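PDB 3KE7: putative ketosteroid isomerase from Parabacteroides distasonis ATCC 8503, which is of unproven function but, as a SnoaL-like protein of the NTF2 clan, probably binds a small molecule and may act as a ketosteroid isomerase. Local coordinates for residues B[86-91]-B[111-116]. Numbering follows the deposited sequence.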
ATOM      1  N   GLN B  86      10.796   8.393  -8.851  1.00 15.72           N
ATOM      2  CA  GLN B  86      12.099   7.899  -9.220  1.00 16.27           C
ATOM      3  C   GLN B  86      11.954   6.420  -9.646  1.00 19.40           C
ATOM      4  O   GLN B  86      11.217   6.123 -10.648  1.00 20.95           O
ATOM      5  CB  GLN B  86      13.136   8.171  -8.077  1.00 15.94           C
ATOM      6  CG  GLN B  86      13.321   9.710  -7.784  1.00 21.71           C
ATOM      7  CD  GLN B  86      14.269  10.041  -6.624  1.00 33.45           C
ATOM      8  OE1 GLN B  86      14.987   9.193  -6.134  1.00 43.36           O
ATOM      9  NE2 GLN B  86      14.276  11.306  -6.207  1.00 44.13           N
ATOM     10  N   ASN B  87      12.506   5.494  -8.854  1.00 14.99           N
ATOM     11  CA  ASN B  87      12.462   4.085  -9.203  1.00 11.70           C
ATOM     12  C   ASN B  87      11.257   3.317  -8.602  1.00  9.33           C
ATOM     13  O   ASN B  87      11.272   2.094  -8.568  1.00 10.28           O
ATOM     14  CB  ASN B  87      13.772   3.397  -8.807  1.00 12.35           C
ATOM     15  CG  ASN B  87      13.984   3.276  -7.292  1.00 13.77           C
ATOM     16  OD1 ASN B  87      13.428   4.025  -6.476  1.00 18.59           O
ATOM     17  ND2 ASN B  87      14.824   2.271  -6.908  1.00 15.58           N
ATOM     18  N   ILE B  88      10.243   4.049  -8.141  1.00  7.88           N
ATOM     19  CA  ILE B  88       9.035   3.456  -7.546  1.00  4.87           C
ATOM     20  C   ILE B  88       7.789   3.943  -8.295  1.00  5.41           C
ATOM     21  O   ILE B  88       7.683   5.121  -8.715  1.00  7.51           O
ATOM     22  CB  ILE B  88       8.901   3.874  -6.092  1.00  6.51           C
ATOM     23  CG1 ILE B  88       9.966   3.157  -5.252  1.00  5.90           C
ATOM     24  CG2 ILE B  88       7.502   3.579  -5.537  1.00  8.01           C
ATOM     25  CD1 ILE B  88       9.713   1.671  -5.020  1.00  8.37           C
ATOM     26  N   ALA B  89       6.853   3.015  -8.500  1.00  5.81           N
ATOM     27  CA  ALA B  89       5.527   3.369  -8.991  1.00  6.62           C
ATOM     28  C   ALA B  89       4.530   2.771  -8.032  1.00  6.95           C
ATOM     29  O   ALA B  89       4.551   1.557  -7.791  1.00  7.78           O
ATOM     30  CB  ALA B  89       5.297   2.777 -10.338  1.00  6.74           C
ATOM     31  N   VAL B  90       3.665   3.610  -7.479  1.00  5.56           N
ATOM     32  CA  VAL B  90       2.587   3.154  -6.588  1.00  4.61           C
ATOM     33  C   VAL B  90       1.306   3.110  -7.397  1.00  6.86           C
ATOM     34  O   VAL B  90       0.847   4.161  -7.863  1.00  6.64           O
ATOM     35  CB  VAL B  90       2.391   4.096  -5.370  1.00  5.71           C
ATOM     36  CG1 VAL B  90       1.316   3.527  -4.388  1.00  7.48           C
ATOM     37  CG2 VAL B  90       3.719   4.263  -4.622  1.00  8.06           C
ATOM     38  N   LEU B  91       0.769   1.909  -7.608  1.00  5.86           N
ATOM     39  CA  LEU B  91      -0.492   1.703  -8.337  1.00  5.42           C
ATOM     40  C   LEU B  91      -1.609   1.443  -7.356  1.00  6.71           C
ATOM     41  O   LEU B  91      -1.542   0.520  -6.536  1.00  6.73           O
ATOM     42  CB  LEU B  91      -0.350   0.535  -9.308  1.00  5.40           C
ATOM     43  CG  LEU B  91      -1.650   0.033  -9.924  1.00  5.79           C
ATOM     44  CD1 LEU B  91      -2.323   1.106 -10.824  1.00  6.99           C
ATOM     45  CD2 LEU B  91      -1.388  -1.280 -10.694  1.00  7.08           C
ATOM     46  N   VAL B 111       2.991  -1.728  -5.000  1.00  4.94           N
ATOM     47  CA  VAL B 111       4.171  -0.893  -5.153  1.00  4.54           C
ATOM     48  C   VAL B 111       5.152  -1.672  -6.051  1.00  5.78           C
ATOM     49  O   VAL B 111       5.547  -2.769  -5.720  1.00  6.41           O
ATOM     50  CB  VAL B 111       4.833  -0.558  -3.855  1.00  6.53           C
ATOM     51  CG1 VAL B 111       6.042   0.356  -4.139  1.00  7.91           C
ATOM     52  CG2 VAL B 111       3.842   0.157  -2.898  1.00  8.72           C
ATOM     53  N   TYR B 112       5.521  -1.062  -7.196  1.00  4.63           N
ATOM     54  CA  TYR B 112       6.484  -1.592  -8.141  1.00  5.26           C
ATOM     55  C   TYR B 112       7.788  -0.810  -8.034  1.00  5.96           C
ATOM     56  O   TYR B 112       7.776   0.418  -7.804  1.00  6.76           O
ATOM     57  CB  TYR B 112       5.984  -1.422  -9.591  1.00  6.97           C
ATOM     58  CG  TYR B 112       4.895  -2.370 -10.071  1.00  5.66           C
ATOM     59  CD1 TYR B 112       3.589  -2.217  -9.678  1.00  6.00           C
ATOM     60  CD2 TYR B 112       5.193  -3.377 -10.977  1.00  6.18           C
ATOM     61  CE1 TYR B 112       2.582  -3.003 -10.185  1.00  6.58           C
ATOM     62  CE2 TYR B 112       4.209  -4.211 -11.463  1.00  7.03           C
ATOM     63  CZ  TYR B 112       2.899  -4.019 -11.060  1.00  7.54           C
ATOM     64  OH  TYR B 112       1.893  -4.835 -11.585  1.00  7.64           O
ATOM     65  N   ARG B 113       8.903  -1.515  -8.156  1.00  5.87           N
ATOM     66  CA  ARG B 113      10.217  -0.947  -8.110  1.00  6.54           C
ATOM     67  C   ARG B 113      10.951  -1.321  -9.367  1.00  5.13           C
ATOM     68  O   ARG B 113      10.938  -2.492  -9.755  1.00  7.30           O
ATOM     69  CB  ARG B 113      11.001  -1.437  -6.871  1.00  6.76           C
ATOM     70  CG  ARG B 113      12.463  -0.876  -6.767  1.00  6.40           C
ATOM     71  CD  ARG B 113      13.202  -1.351  -5.524  1.00  9.67           C
ATOM     72  NE  ARG B 113      13.285  -2.796  -5.539  1.00  7.93           N
ATOM     73  CZ  ARG B 113      13.198  -3.605  -4.466  1.00  9.89           C
ATOM     74  NH1 ARG B 113      13.048  -3.127  -3.225  1.00 10.75           N
ATOM     75  NH2 ARG B 113      13.232  -4.926  -4.639  1.00  9.52           N
ATOM     76  N   ARG B 114      11.584  -0.334  -9.991  1.00  8.10           N
ATOM     77  CA  ARG B 114      12.348  -0.562 -11.195  1.00 10.67           C
ATOM     78  C   ARG B 114      13.722  -1.056 -10.775  1.00 11.98           C
ATOM     79  O   ARG B 114      14.415  -0.366 -10.031  1.00 16.12           O
ATOM     80  CB  ARG B 114      12.455   0.735 -12.008  1.00 13.37           C
ATOM     81  CG  ARG B 114      13.166   0.516 -13.379  1.00 14.19           C
ATOM     82  CD  ARG B 114      13.156   1.795 -14.209  1.00 16.59           C
ATOM     83  NE  ARG B 114      13.809   2.851 -13.463  1.00 20.80           N
ATOM     84  CZ  ARG B 114      13.449   4.136 -13.462  1.00 31.13           C
ATOM     85  NH1 ARG B 114      12.433   4.582 -14.220  1.00 34.98           N
ATOM     86  NH2 ARG B 114      14.112   4.983 -12.685  1.00 33.82           N
ATOM     87  N   ASN B 115      14.079  -2.252 -11.219  1.00 13.10           N
ATOM     88  CA  ASN B 115      15.384  -2.828 -10.939  1.00 18.37           C
ATOM     89  C   ASN B 115      16.411  -2.280 -11.939  1.00 21.53           C
ATOM     90  O   ASN B 115      16.033  -1.625 -12.905  1.00 18.97           O
ATOM     91  CB  ASN B 115      15.349  -4.384 -10.846  1.00 18.45           C
ATOM     92  CG  ASN B 115      15.130  -5.147 -12.216  1.00 25.35           C
ATOM     93  OD1 ASN B 115      15.410  -4.638 -13.322  1.00 26.90           O
ATOM     94  ND2 ASN B 115      14.708  -6.454 -12.094  1.00 19.42           N
ATOM     95  N   PRO B 116      17.709  -2.479 -11.658  1.00 27.42           N
ATOM     96  CA  PRO B 116      18.763  -1.986 -12.578  1.00 27.65           C
ATOM     97  C   PRO B 116      18.625  -2.468 -14.017  1.00 28.82           C
ATOM     98  O   PRO B 116      19.057  -1.771 -14.942  1.00 30.56           O
ATOM     99  CB  PRO B 116      20.036  -2.530 -11.955  1.00 28.66           C
ATOM    100  CG  PRO B 116      19.777  -2.487 -10.492  1.00 26.14           C
ATOM    101  CD  PRO B 116      18.254  -2.728 -10.309  1.00 28.91           C
TER
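A89 and Y112 face each other as the antiparallel hydrogen-bonded pair that joins strands 88-91 and 111-114. The A89 N to Y112 O bond is 2.8 Å long, and Y112 N returns to A89 O at an N-H...O angle of 172°. Just before strand 88-99 begins, N87 O accepts a further bond from R114 N, 2.8 Å long. Two CA-H...O contacts supplement these bonds: I88 CA lies 3.3 Å from Y112 O, and R113 CA makes the equivalent approach to N87 O.

Apolar contacts line both faces. On the face of I88, V90, V111 and R113, both branches of I88 touch V111 CG1: CG2, anti to the backbone N, meets it at 3.8 Å, and CD1, which lies near it too, also reaches across the strand gap to R113 CB at 3.8 Å. An alanine here would lose both branches and would probably leave V111 CG1 and R113 CB without their apolar cover from this strand. On the other face, A89 CB packs on Y112 CB, and L91 CD2 comes obliquely to the ring at CE1, 4.4 Å away. The tyrosine hydroxyl is hydrogen-bonded to E23 of helix 15-28.

N87 ND2 lies alongside the aliphatic part of R113, 3.9 Å from R113 CG, the two side chains pointing the same way; R113 bends at chi3 (60°) and forms salt bridges with D40 and D42. The R114 guanidinium sets one face over N87 CA, with NH2 4.0 Å from it. Near this end, Q86, N87 and I88 pack on the second subunit, as does V90. The pairing lies at the open end of the beta hairpin 88-99/102-114, away from its turn, in the strongly curved sheet of the NTF2-like cone fold.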